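Local coordinates for periplasmic beta-glucosidase (Pseudomonas aeruginosa, PDB 6R5T), which probably hydrolyses terminal, non-reducing beta-D-glucosyl residues with release of beta-D-glucose, as a periplasmic member of glycoside hydrolase family 3, at residues R158-S163 / D169-A174; Y78-G83 / R108-E113; S622-S627 / V716-D721; Y608-G613 / Q656-D661; A183-G186 / Y190-V193. The protein carries 1 engineered substitution. One frame throughout, in Å; residues are numbered along the deposited sequence.

Overall arrangement
From the N terminus, contact 2 comes first. In the N-terminal TIM-barrel-like domain it ties the loop after strand 75-78 to helix 100-116. Contact 1 then closes the five-residue link between helix 146-161 and strand 172-178 of the same domain, and it touches contact 2 through R108. Contact 5 closes a still shorter loop beyond strand 172-178, at the second subunit; its centre lies about 28 Å from that of contact 2. These three follow one another in series. Contacts 3 and 4 lie in the C-terminal part, and their segments alternate along the chain. Contact 4 joins loop 608-613 to strand 651-660. Contact 3 packs strand 619-626 against strand 712-719, the neighbour of 651-660.

Contact 1: R158-S163 / D169-A174; sequences RAYQGS and DSIMAA
The Y160 side chain, near the end of helix 146-161, overlaps I171, just before strand 172-178, and A173 within it. Its CB lies 4.0 Å from I171 CG1, and the two side chains cross obliquely. The CB of A173 sits at the edge of the Y160 ring, near its plane, 4.0 Å from CD2. The tyrosine hydroxyl is held elsewhere, by S124. This is the helix-to-strand return of a beta/alpha barrel, and only five residues separate the segments.

Q161 carries the main polar link. Its chain is extended beyond CG, and this carries the amide along the start of the strand. OE1 accepts the backbone N of A173 at 2.9 Å, nearly straight at 171°. The donor lies in the carbonyl plane, on a lone pair. The same OE1 also accepts the N of G217, and NE2 donates to the O of G215. Three bonds therefore fix the rotation of this amide.

The helix end is also bonded through its backbone. I171 N donates to Y160 O at 3.1 Å. S170 OG lies 2.9 Å from Q161 O, but N164 O competes for its proton. G162 leaves the helix with positive phi.

The helix-end carbonyl of Y160 is thus given a backbone partner from the incoming segment, and one glutamine amide links strand 172-178 to the residues leading into strand 218-221.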
# COMPACT_ATOMS: atom_id res chain seq x y z
N ARG A 158 -8.83 -30.68 7.33
CA ARG A 158 -9.42 -31.87 8.00
C ARG A 158 -10.61 -32.40 7.22
O ARG A 158 -10.78 -33.66 7.11
CB ARG A 158 -9.73 -31.54 9.45
CG ARG A 158 -8.48 -31.33 10.29
CD ARG A 158 -8.81 -31.22 11.77
NE ARG A 158 -9.58 -30.03 12.06
CZ ARG A 158 -9.09 -28.83 12.40
NH1 ARG A 158 -7.79 -28.61 12.52
NH2 ARG A 158 -9.94 -27.85 12.62
N ALA A 159 -11.45 -31.52 6.68
CA ALA A 159 -12.64 -31.94 5.94
C ALA A 159 -12.26 -32.63 4.64
O ALA A 159 -12.91 -33.63 4.26
CB ALA A 159 -13.54 -30.75 5.75
N TYR A 160 -11.26 -32.13 3.94
CA TYR A 160 -10.81 -32.76 2.68
C TYR A 160 -10.22 -34.13 2.96
O TYR A 160 -10.55 -35.09 2.23
CB TYR A 160 -9.76 -31.90 1.96
CG TYR A 160 -10.23 -30.63 1.28
CD1 TYR A 160 -11.43 -30.53 0.62
CD2 TYR A 160 -9.37 -29.55 1.16
CE1 TYR A 160 -11.80 -29.41 -0.11
CE2 TYR A 160 -9.74 -28.39 0.48
CZ TYR A 160 -10.93 -28.34 -0.20
OH TYR A 160 -11.30 -27.24 -0.92
N GLN A 161 -9.35 -34.22 3.96
CA GLN A 161 -8.47 -35.42 4.12
C GLN A 161 -9.15 -36.50 4.96
O GLN A 161 -8.70 -37.68 4.88
CB GLN A 161 -7.12 -35.00 4.70
CG GLN A 161 -6.41 -33.98 3.81
CD GLN A 161 -4.93 -33.83 4.07
OE1 GLN A 161 -4.17 -33.40 3.18
NE2 GLN A 161 -4.51 -34.13 5.29
N GLY A 162 -10.18 -36.14 5.71
CA GLY A 162 -10.92 -37.13 6.54
C GLY A 162 -10.04 -37.77 7.60
O GLY A 162 -8.96 -37.26 7.94
N SER A 163 -10.47 -38.92 8.11
CA SER A 163 -9.68 -39.67 9.13
C SER A 163 -8.59 -40.51 8.44
O SER A 163 -7.65 -40.88 9.13
CB SER A 163 -10.56 -40.56 9.99
OG SER A 163 -11.30 -41.44 9.18
N ASP A 169 -13.22 -41.47 -0.41
CA ASP A 169 -13.95 -40.19 -0.44
C ASP A 169 -13.08 -39.08 0.17
O ASP A 169 -13.65 -38.03 0.52
CB ASP A 169 -15.30 -40.33 0.24
CG ASP A 169 -15.25 -40.76 1.69
OD1 ASP A 169 -14.16 -41.16 2.20
OD2 ASP A 169 -16.32 -40.73 2.31
N SER A 170 -11.79 -39.31 0.35
CA SER A 170 -10.80 -38.30 0.83
C SER A 170 -10.04 -37.79 -0.38
O SER A 170 -9.78 -38.54 -1.33
CB SER A 170 -9.86 -38.87 1.85
OG SER A 170 -10.51 -39.15 3.08
N ILE A 171 -9.52 -36.56 -0.27
CA ILE A 171 -8.49 -36.01 -1.18
C ILE A 171 -7.43 -35.38 -0.29
O ILE A 171 -7.73 -34.89 0.84
CB ILE A 171 -9.03 -35.02 -2.21
CG1 ILE A 171 -9.57 -33.74 -1.54
CG2 ILE A 171 -10.04 -35.70 -3.11
CD1 ILE A 171 -10.15 -32.74 -2.49
N MET A 172 -6.23 -35.25 -0.82
CA MET A 172 -5.14 -34.54 -0.13
C MET A 172 -5.30 -33.04 -0.37
O MET A 172 -5.66 -32.62 -1.48
CB MET A 172 -3.78 -34.98 -0.67
CG MET A 172 -2.64 -34.26 -0.04
SD MET A 172 -1.00 -34.97 -0.47
CE MET A 172 -1.12 -36.54 0.39
N ALA A 173 -5.06 -32.26 0.67
CA ALA A 173 -5.09 -30.77 0.59
C ALA A 173 -3.66 -30.33 0.25
O ALA A 173 -2.71 -30.73 0.94
CB ALA A 173 -5.50 -30.18 1.90
N ALA A 174 -3.51 -29.50 -0.76
CA ALA A 174 -2.28 -28.75 -1.06
C ALA A 174 -2.59 -27.28 -0.72
O ALA A 174 -3.12 -26.59 -1.54
CB ALA A 174 -1.86 -28.95 -2.50

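Contact 2: Y78-G83 / R108-E113; sequences YDVAHG and RISALE. With BGC (beta-D-glucopyranose), chain C.
The contact belongs to the TIM-barrel-like N-terminal domain of family 3. Here the loop that follows strand 75-78 carries a sugar-binding aspartate on one side and rests on helix 100-116 on the other.

The packing is small and buried. CG1 of V80 lies against CB of S110 at 3.7 Å. This branch is anti to the backbone N (chi1 -179°), and it is the branch that reaches the helix. G83 passes close to the same serine, and the two CA atoms are 4.7 Å apart. The hydroxyl S110 OG is 3.2 Å from G83 N, but the angle is too poor for a hydrogen bond. That hydroxyl is instead bonded to S106 O, one turn back in its own helix.

Other polar groups hold the loop in place. V80 O accepts from S122 OG at the next barrel strand. H82 uses both ring nitrogens, ND1 to F88 O and NE2 to S397 O. E113 of the helix bonds to R85 and T86, just beyond G83, and to H351. E113 therefore ties the helix to the loop just beyond G83, about one turn along from S110.

The glucose lies beyond the loop, where R137, K176, H177 and E486 also bond to it. D79 addresses two neighbouring hydroxyls with its two carboxylate oxygens. The sugar donates both bonds: O3 to D79 OD2 at 2.7 Å, and O2 to D79 OD1 at 2.5 Å.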
# COMPACT_ATOMS: atom_id res chain seq x y z
N TYR A 78 -6.54 -31.20 -9.00
CA TYR A 78 -7.38 -30.14 -9.59
C TYR A 78 -7.57 -29.01 -8.58
O TYR A 78 -7.25 -29.15 -7.43
CB TYR A 78 -8.69 -30.75 -10.01
CG TYR A 78 -9.58 -29.96 -10.94
CD1 TYR A 78 -9.08 -29.28 -12.03
CD2 TYR A 78 -10.94 -29.95 -10.72
CE1 TYR A 78 -9.91 -28.59 -12.90
CE2 TYR A 78 -11.79 -29.29 -11.59
CZ TYR A 78 -11.27 -28.62 -12.68
OH TYR A 78 -12.09 -27.99 -13.58
N ASP A 79 -8.05 -27.89 -9.09
CA ASP A 79 -8.34 -26.64 -8.34
C ASP A 79 -9.80 -26.74 -7.87
O ASP A 79 -10.67 -26.10 -8.42
CB ASP A 79 -8.04 -25.44 -9.24
CG ASP A 79 -6.55 -25.15 -9.37
OD1 ASP A 79 -5.91 -24.91 -8.31
OD2 ASP A 79 -6.03 -25.10 -10.52
N VAL A 80 -10.03 -27.55 -6.86
CA VAL A 80 -11.33 -27.70 -6.19
C VAL A 80 -11.31 -26.70 -5.04
O VAL A 80 -10.84 -27.00 -3.98
CB VAL A 80 -11.59 -29.15 -5.78
CG1 VAL A 80 -12.91 -29.25 -5.13
CG2 VAL A 80 -11.55 -30.08 -6.97
N ALA A 81 -11.67 -25.48 -5.35
CA ALA A 81 -11.50 -24.32 -4.45
C ALA A 81 -12.73 -24.13 -3.55
O ALA A 81 -12.55 -23.89 -2.36
CB ALA A 81 -11.25 -23.10 -5.30
N HIS A 82 -13.93 -24.18 -4.13
CA HIS A 82 -15.20 -23.98 -3.39
C HIS A 82 -16.26 -24.85 -4.04
O HIS A 82 -17.38 -24.38 -4.25
CB HIS A 82 -15.59 -22.49 -3.34
CG HIS A 82 -15.76 -21.82 -4.65
ND1 HIS A 82 -16.99 -21.58 -5.19
CD2 HIS A 82 -14.86 -21.33 -5.52
CE1 HIS A 82 -16.84 -20.96 -6.36
NE2 HIS A 82 -15.54 -20.83 -6.60
N GLY A 83 -15.88 -26.09 -4.36
CA GLY A 83 -16.81 -27.01 -5.04
C GLY A 83 -16.14 -27.67 -6.19
O GLY A 83 -15.26 -27.07 -6.81
N ARG A 108 -16.07 -31.04 2.59
CA ARG A 108 -16.36 -32.51 2.62
C ARG A 108 -17.06 -32.90 1.32
O ARG A 108 -16.65 -33.89 0.67
CB ARG A 108 -17.21 -32.90 3.82
CG ARG A 108 -17.54 -34.39 3.87
CD ARG A 108 -16.49 -35.20 4.63
NE ARG A 108 -15.14 -35.27 4.06
CZ ARG A 108 -14.74 -36.03 3.03
NH1 ARG A 108 -15.58 -36.85 2.38
NH2 ARG A 108 -13.47 -35.99 2.66
N ILE A 109 -18.10 -32.19 0.95
CA ILE A 109 -18.85 -32.49 -0.28
C ILE A 109 -17.93 -32.29 -1.47
O ILE A 109 -17.99 -33.07 -2.46
CB ILE A 109 -20.11 -31.62 -0.38
CG1 ILE A 109 -21.09 -31.99 0.74
CG2 ILE A 109 -20.72 -31.68 -1.75
CD1 ILE A 109 -21.73 -33.33 0.59
N SER A 110 -17.11 -31.24 -1.47
CA SER A 110 -16.17 -31.02 -2.60
C SER A 110 -15.26 -32.26 -2.75
O SER A 110 -15.00 -32.70 -3.83
CB SER A 110 -15.29 -29.80 -2.33
OG SER A 110 -16.06 -28.59 -2.31
N ALA A 111 -14.75 -32.74 -1.64
CA ALA A 111 -13.81 -33.89 -1.64
C ALA A 111 -14.55 -35.14 -2.09
O ALA A 111 -14.00 -35.90 -2.90
CB ALA A 111 -13.24 -34.08 -0.27
N LEU A 112 -15.74 -35.34 -1.59
CA LEU A 112 -16.62 -36.49 -1.98
C LEU A 112 -16.80 -36.46 -3.49
O LEU A 112 -16.57 -37.48 -4.20
CB LEU A 112 -17.97 -36.35 -1.27
CG LEU A 112 -18.98 -37.47 -1.49
CD1 LEU A 112 -20.04 -37.45 -0.38
CD2 LEU A 112 -19.64 -37.33 -2.85
N GLU A 113 -17.19 -35.31 -4.06
CA GLU A 113 -17.44 -35.21 -5.50
C GLU A 113 -16.16 -35.34 -6.34
O GLU A 113 -16.17 -35.94 -7.41
CB GLU A 113 -18.16 -33.92 -5.87
CG GLU A 113 -19.59 -33.84 -5.34
CD GLU A 113 -20.30 -32.63 -5.86
OE1 GLU A 113 -19.60 -31.70 -6.46
OE2 GLU A 113 -21.54 -32.58 -5.72
C2 BGC C . -3.67 -22.86 -8.89
C3 BGC C . -2.82 -23.28 -10.10
C4 BGC C . -2.90 -22.10 -11.11
C5 BGC C . -2.30 -20.87 -10.40
C6 BGC C . -2.36 -19.62 -11.24
C1 BGC C . -3.12 -21.54 -8.32
O1 BGC C . -4.02 -21.19 -7.32
O2 BGC C . -3.69 -23.81 -7.83
O3 BGC C . -3.41 -24.45 -10.70
O4 BGC C . -2.11 -22.45 -12.26
O5 BGC C . -3.12 -20.53 -9.33
O6 BGC C . -1.75 -18.53 -10.54

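Contact 3: S622-S627 / V716-D721; sequences SPLRLS and VFVGLD
Apolar contacts join L624 and L626 to V716 and V718, and they make up nearly all of this contact. L624 is at the centre and uses both of its methyl groups. CD1 touches V718 CG2 at 3.7 Å, where the two side chains cross at about a right angle. CD2 lies 4.2 Å from V716 CG1. With CG anti to the backbone N (chi1 174°), the leucine fork spans the two valines. L626 meets V716 tip to tip, with CD2 of the leucine 4.2 Å from CB of the valine.

One apolar group also lies against the backbone. CD2 of L624 is 3.4 Å from V716 O, a van der Waals touch on a carbonyl oxygen. No hydrogen bond passes between the two segments. Their closest CA atoms, in L624 and V718, are 7.0 Å apart, which is the spacing of packed side chains and not of paired strands.

One polar side-chain bond runs within the first segment. R625 NH1 donates to L624 O at 3.1 Å, from above the carbonyl plane. CB of P623 lies over one face of the R625 guanidinium, toward its rim.

The contact joins two sheets of the fibronectin type III-like region. Strand 619-626 pairs with 636-645, and L624 and L626 also touch A639 there. Strand 712-719 lies between 651-660 and 725-732. V716 touches L657 and L659 on one neighbour and F730 on the other, and V718 touches V655.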
# COMPACT_ATOMS: atom_id res chain seq x y z
N SER A 622 -26.06 -8.88 27.16
CA SER A 622 -25.94 -8.45 28.56
C SER A 622 -24.53 -7.92 28.76
O SER A 622 -23.66 -8.06 27.89
CB SER A 622 -26.24 -9.61 29.48
OG SER A 622 -25.21 -10.59 29.44
N PRO A 623 -24.25 -7.30 29.92
CA PRO A 623 -22.91 -6.76 30.17
C PRO A 623 -21.88 -7.88 30.17
O PRO A 623 -22.15 -8.98 30.66
CB PRO A 623 -23.04 -6.14 31.57
CG PRO A 623 -24.51 -5.89 31.71
CD PRO A 623 -25.18 -7.06 31.04
N LEU A 624 -20.71 -7.57 29.63
CA LEU A 624 -19.60 -8.52 29.64
C LEU A 624 -19.08 -8.69 31.07
O LEU A 624 -18.88 -7.67 31.74
CB LEU A 624 -18.50 -7.96 28.75
CG LEU A 624 -17.21 -8.76 28.73
CD1 LEU A 624 -17.38 -10.16 28.22
CD2 LEU A 624 -16.16 -8.01 27.94
N ARG A 625 -18.87 -9.93 31.46
CA ARG A 625 -18.30 -10.25 32.79
C ARG A 625 -17.12 -11.20 32.62
O ARG A 625 -17.25 -12.23 31.95
CB ARG A 625 -19.43 -10.79 33.67
CG ARG A 625 -20.54 -9.77 33.95
CD ARG A 625 -20.12 -8.61 34.86
NE ARG A 625 -21.14 -7.60 35.20
CZ ARG A 625 -21.19 -6.34 34.72
NH1 ARG A 625 -20.30 -5.91 33.84
NH2 ARG A 625 -22.16 -5.52 35.11
N LEU A 626 -16.00 -10.90 33.28
CA LEU A 626 -14.83 -11.80 33.29
C LEU A 626 -14.82 -12.57 34.62
O LEU A 626 -15.23 -11.99 35.64
CB LEU A 626 -13.55 -10.98 33.15
CG LEU A 626 -13.48 -10.07 31.94
CD1 LEU A 626 -12.11 -9.38 31.88
CD2 LEU A 626 -13.74 -10.85 30.66
N SER A 627 -14.32 -13.80 34.59
CA SER A 627 -14.31 -14.72 35.75
C SER A 627 -13.33 -14.20 36.81
O SER A 627 -13.51 -14.54 37.98
CB SER A 627 -13.98 -16.12 35.35
OG SER A 627 -12.75 -16.17 34.71
N VAL A 716 -10.68 -6.96 26.96
CA VAL A 716 -11.54 -7.96 26.33
C VAL A 716 -12.76 -7.23 25.82
O VAL A 716 -13.44 -6.57 26.61
CB VAL A 716 -11.94 -9.08 27.31
CG1 VAL A 716 -12.82 -10.08 26.60
CG2 VAL A 716 -10.72 -9.76 27.90
N PHE A 717 -13.01 -7.29 24.51
CA PHE A 717 -14.16 -6.61 23.86
C PHE A 717 -15.11 -7.67 23.33
O PHE A 717 -14.65 -8.69 22.77
CB PHE A 717 -13.78 -5.78 22.66
CG PHE A 717 -12.77 -4.72 22.91
CD1 PHE A 717 -11.44 -5.04 22.98
CD2 PHE A 717 -13.17 -3.40 23.01
CE1 PHE A 717 -10.53 -4.03 23.16
CE2 PHE A 717 -12.24 -2.40 23.23
CZ PHE A 717 -10.92 -2.74 23.34
N VAL A 718 -16.40 -7.50 23.59
CA VAL A 718 -17.42 -8.36 22.97
C VAL A 718 -18.45 -7.51 22.28
O VAL A 718 -18.77 -6.41 22.77
CB VAL A 718 -18.04 -9.32 24.02
CG1 VAL A 718 -19.14 -10.11 23.40
CG2 VAL A 718 -16.95 -10.26 24.55
N GLY A 719 -18.92 -7.98 21.14
CA GLY A 719 -20.03 -7.34 20.44
C GLY A 719 -20.40 -8.12 19.19
O GLY A 719 -19.86 -9.20 18.93
N LEU A 720 -21.38 -7.58 18.48
CA LEU A 720 -21.89 -8.22 17.24
C LEU A 720 -21.23 -7.68 15.97
O LEU A 720 -21.58 -8.14 14.87
CB LEU A 720 -23.41 -8.03 17.21
CG LEU A 720 -24.14 -8.57 18.42
CD1 LEU A 720 -25.64 -8.42 18.23
CD2 LEU A 720 -23.82 -10.04 18.71
N ASP A 721 -20.25 -6.79 16.11
CA ASP A 721 -19.29 -6.46 15.04
C ASP A 721 -18.08 -5.81 15.71
O ASP A 721 -18.10 -5.51 16.89
CB ASP A 721 -19.92 -5.67 13.88
CG ASP A 721 -20.44 -4.32 14.22
OD1 ASP A 721 -19.69 -3.56 14.83
OD2 ASP A 721 -21.59 -4.02 13.87

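Contact 4: Y608-G613 / Q656-D661; sequences YPFGYG and QLYLQD. With MG (magnesium ion), chain F.
Q656 and Y658, on strand 651-660, meet F610 and G611 of a beta turn. NE2 of Q656 donates to G611 O at 3.3 Å and 165°. The donor is in the carbonyl plane, on a lone pair, and the acceptor lies in the plane of the glutamine amide. The hydroxyl of Y658 sits at the edge of the F610 ring, in its plane, with OH 3.3 Å from CD2. The two rings also touch at their carbons, F610 CE2 to Y658 CE2 at 4.2 Å.

A second layer sets these groups. Y658 OH donates to Q656 OE1 at 2.6 Å, again on a lone pair, while NE2 also bonds V654 O. The glutamine amide is thus held at both ends. The turn is type II, from P609 to Y612, closed by Y612 N to P609 O. G611 takes its third position with positive phi. Y578 stacks on F610 and also meets the Y658 ring.

At the far end of the strand, D661 OD1 binds magnesium at 2.1 Å. Four waters and V663 O complete six ligands. D661 OD2 forms a salt bridge to R668, which probably helps to orient the carboxylate.

Polar and aromatic contacts together join the C-terminal domain of family 3 to the fibronectin type III-like domain: one amide fixes the turn carbonyl, and the tyrosine hydroxyl fixes that amide.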
# COMPACT_ATOMS: atom_id res chain seq x y z
N TYR A 608 -18.37 -0.35 5.96
CA TYR A 608 -18.92 -1.48 6.75
C TYR A 608 -17.71 -2.14 7.40
O TYR A 608 -16.79 -2.55 6.68
CB TYR A 608 -19.68 -2.48 5.89
CG TYR A 608 -20.78 -1.91 5.05
CD1 TYR A 608 -21.95 -1.42 5.60
CD2 TYR A 608 -20.69 -1.93 3.67
CE1 TYR A 608 -22.98 -0.94 4.80
CE2 TYR A 608 -21.70 -1.45 2.86
CZ TYR A 608 -22.86 -0.96 3.43
OH TYR A 608 -23.89 -0.50 2.62
N PRO A 609 -17.68 -2.26 8.72
CA PRO A 609 -16.50 -2.83 9.39
C PRO A 609 -16.51 -4.36 9.39
O PRO A 609 -17.48 -5.01 9.14
CB PRO A 609 -16.65 -2.32 10.80
CG PRO A 609 -18.14 -2.28 10.97
CD PRO A 609 -18.71 -1.82 9.65
N PHE A 610 -15.35 -4.91 9.68
CA PHE A 610 -15.19 -6.35 9.94
C PHE A 610 -16.23 -6.82 10.95
O PHE A 610 -16.46 -6.14 11.98
CB PHE A 610 -13.81 -6.59 10.50
CG PHE A 610 -13.51 -8.03 10.76
CD1 PHE A 610 -13.06 -8.89 9.75
CD2 PHE A 610 -13.66 -8.55 12.04
CE1 PHE A 610 -12.73 -10.21 10.06
CE2 PHE A 610 -13.33 -9.86 12.33
CZ PHE A 610 -12.89 -10.69 11.34
N GLY A 611 -16.90 -7.90 10.64
CA GLY A 611 -17.91 -8.51 11.52
C GLY A 611 -19.29 -7.88 11.37
O GLY A 611 -20.20 -8.33 12.10
N TYR A 612 -19.49 -6.97 10.42
CA TYR A 612 -20.80 -6.28 10.23
C TYR A 612 -21.77 -7.19 9.49
O TYR A 612 -21.42 -7.84 8.48
CB TYR A 612 -20.61 -4.98 9.46
CG TYR A 612 -21.87 -4.21 9.23
CD1 TYR A 612 -22.47 -3.48 10.22
CD2 TYR A 612 -22.46 -4.25 7.99
CE1 TYR A 612 -23.63 -2.76 9.96
CE2 TYR A 612 -23.63 -3.57 7.72
CZ TYR A 612 -24.19 -2.81 8.68
OH TYR A 612 -25.35 -2.15 8.34
N GLY A 613 -23.01 -7.14 9.93
CA GLY A 613 -24.10 -7.72 9.12
C GLY A 613 -25.39 -7.69 9.90
O GLY A 613 -25.35 -7.88 11.15
N GLN A 656 -18.74 -11.82 18.80
CA GLN A 656 -17.30 -11.74 18.51
C GLN A 656 -16.54 -11.27 19.76
O GLN A 656 -17.02 -10.34 20.41
CB GLN A 656 -17.07 -10.75 17.36
CG GLN A 656 -17.81 -11.23 16.12
CD GLN A 656 -18.26 -10.10 15.21
OE1 GLN A 656 -17.48 -9.17 14.93
NE2 GLN A 656 -19.48 -10.22 14.67
N LEU A 657 -15.40 -11.88 20.02
CA LEU A 657 -14.52 -11.52 21.11
C LEU A 657 -13.22 -11.00 20.53
O LEU A 657 -12.56 -11.73 19.76
CB LEU A 657 -14.30 -12.69 22.06
CG LEU A 657 -13.52 -12.29 23.31
CD1 LEU A 657 -13.96 -13.08 24.51
CD2 LEU A 657 -12.02 -12.44 23.08
N TYR A 658 -12.82 -9.82 20.98
CA TYR A 658 -11.56 -9.20 20.55
C TYR A 658 -10.71 -8.95 21.79
O TYR A 658 -11.25 -8.68 22.87
CB TYR A 658 -11.79 -7.88 19.80
CG TYR A 658 -12.66 -8.06 18.58
CD1 TYR A 658 -14.03 -7.98 18.66
CD2 TYR A 658 -12.10 -8.27 17.33
CE1 TYR A 658 -14.84 -8.13 17.52
CE2 TYR A 658 -12.88 -8.43 16.20
CZ TYR A 658 -14.25 -8.33 16.29
OH TYR A 658 -14.94 -8.56 15.12
N LEU A 659 -9.40 -8.97 21.59
CA LEU A 659 -8.45 -8.60 22.66
C LEU A 659 -7.63 -7.40 22.23
O LEU A 659 -7.22 -7.33 21.06
CB LEU A 659 -7.50 -9.77 22.94
CG LEU A 659 -8.07 -10.89 23.78
CD1 LEU A 659 -7.01 -11.91 24.11
CD2 LEU A 659 -8.68 -10.37 25.06
N GLN A 660 -7.32 -6.54 23.19
CA GLN A 660 -6.29 -5.52 22.98
C GLN A 660 -5.23 -5.69 24.08
O GLN A 660 -5.62 -5.92 25.26
CB GLN A 660 -6.83 -4.10 23.01
CG GLN A 660 -5.77 -3.04 22.72
CD GLN A 660 -6.30 -1.64 22.88
OE1 GLN A 660 -7.40 -1.44 23.39
NE2 GLN A 660 -5.53 -0.65 22.41
N ASP A 661 -3.98 -5.51 23.71
CA ASP A 661 -2.85 -5.46 24.66
C ASP A 661 -2.33 -4.03 24.64
O ASP A 661 -1.55 -3.68 23.76
CB ASP A 661 -1.78 -6.45 24.20
CG ASP A 661 -0.56 -6.53 25.10
OD1 ASP A 661 -0.53 -5.76 26.10
OD2 ASP A 661 0.35 -7.29 24.75
MG MG F . 0.82 -5.50 27.70
O HOH W 1 2.15 -6.71 26.56
O HOH W 2 -0.69 -4.29 28.53
O HOH W 3 0.10 -7.14 28.80
O HOH W 4 2.18 -5.17 29.31

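Contact 5: A183-G186 / Y190-V193; sequences AAEG and YNTV
A183 packs its CB against CG1 of V193 at 3.8 Å, where a loop of the barrel domain, after strand 172-178, doubles back on itself. The other valine methyl, CG2, lies 3.6 Å from A183 C. With CG1 anti to the backbone N (chi1 175°), one branch meets the alanine methyl and the other the peptide.

A184 comes closest to N191, CA to CA at 4.8 Å. Its CB lies beside the N191 backbone.

E185 carries the polar part. Its N donates to T192 O at 2.9 Å. Its O accepts from N191 ND2, from above the carbonyl plane. On the other side of the N191 amide, OD1 takes a weak bond from T192 N. The amide is thus held well at ND2 and only weakly at OD1.

The E185 carboxylate turns to the second subunit. OE2 forms a salt bridge with R199 of the second subunit, and OE1 bonds Y577 of that subunit. G186 O bonds Y599, also of the second subunit. The folded loop is thus part of the dimer interface. Nearby, Y190 OH bonds E486 of its own chain, a residue of the sugar pocket.

One water bridges the two segments: it donates to E185 OE1 at 2.6 Å and accepts from N191 ND2 at 3.0 Å.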
# COMPACT_ATOMS: atom_id res chain seq x y z
N ALA A 183 -0.47 -10.04 -0.14
CA ALA A 183 0.09 -8.71 0.20
C ALA A 183 0.73 -8.01 -0.99
O ALA A 183 1.49 -7.02 -0.80
CB ALA A 183 1.01 -8.85 1.39
N ALA A 184 0.46 -8.47 -2.21
CA ALA A 184 1.02 -7.87 -3.42
C ALA A 184 0.93 -6.35 -3.38
O ALA A 184 -0.17 -5.78 -3.19
CB ALA A 184 0.25 -8.37 -4.63
N GLU A 185 2.03 -5.66 -3.66
CA GLU A 185 2.05 -4.20 -3.65
C GLU A 185 1.08 -3.69 -4.72
O GLU A 185 1.02 -4.24 -5.86
CB GLU A 185 3.48 -3.72 -3.84
CG GLU A 185 3.75 -2.29 -3.55
CD GLU A 185 5.27 -2.08 -3.45
OE1 GLU A 185 5.85 -1.86 -4.47
OE2 GLU A 185 5.85 -2.28 -2.36
N GLY A 186 0.33 -2.66 -4.37
CA GLY A 186 -0.62 -2.06 -5.33
C GLY A 186 -1.85 -2.92 -5.56
O GLY A 186 -2.70 -2.57 -6.38
N TYR A 190 0.65 -10.97 -8.62
CA TYR A 190 2.03 -11.45 -8.81
C TYR A 190 3.05 -10.42 -8.33
O TYR A 190 4.26 -10.71 -8.38
CB TYR A 190 2.29 -11.73 -10.29
CG TYR A 190 1.20 -12.45 -11.02
CD1 TYR A 190 0.69 -13.68 -10.58
CD2 TYR A 190 0.69 -11.89 -12.18
CE1 TYR A 190 -0.26 -14.34 -11.33
CE2 TYR A 190 -0.26 -12.54 -12.93
CZ TYR A 190 -0.76 -13.74 -12.48
OH TYR A 190 -1.68 -14.45 -13.26
N ASN A 191 2.61 -9.30 -7.76
CA ASN A 191 3.58 -8.21 -7.51
C ASN A 191 4.30 -8.45 -6.18
O ASN A 191 3.89 -9.26 -5.31
CB ASN A 191 2.90 -6.84 -7.51
CG ASN A 191 3.87 -5.69 -7.73
OD1 ASN A 191 4.99 -5.90 -8.25
ND2 ASN A 191 3.47 -4.49 -7.35
N THR A 192 5.40 -7.74 -6.08
CA THR A 192 6.29 -7.67 -4.92
C THR A 192 5.56 -7.67 -3.59
O THR A 192 4.61 -6.91 -3.39
CB THR A 192 7.02 -6.34 -5.05
OG1 THR A 192 7.69 -6.38 -6.31
CG2 THR A 192 8.00 -6.11 -3.92
N VAL A 193 6.07 -8.47 -2.64
CA VAL A 193 5.61 -8.45 -1.25
C VAL A 193 6.78 -8.11 -0.39
O VAL A 193 7.86 -8.75 -0.49
CB VAL A 193 4.94 -9.75 -0.81
CG1 VAL A 193 4.60 -9.73 0.68
CG2 VAL A 193 3.69 -10.04 -1.65
O HOH W 5 5.68 -2.43 -6.96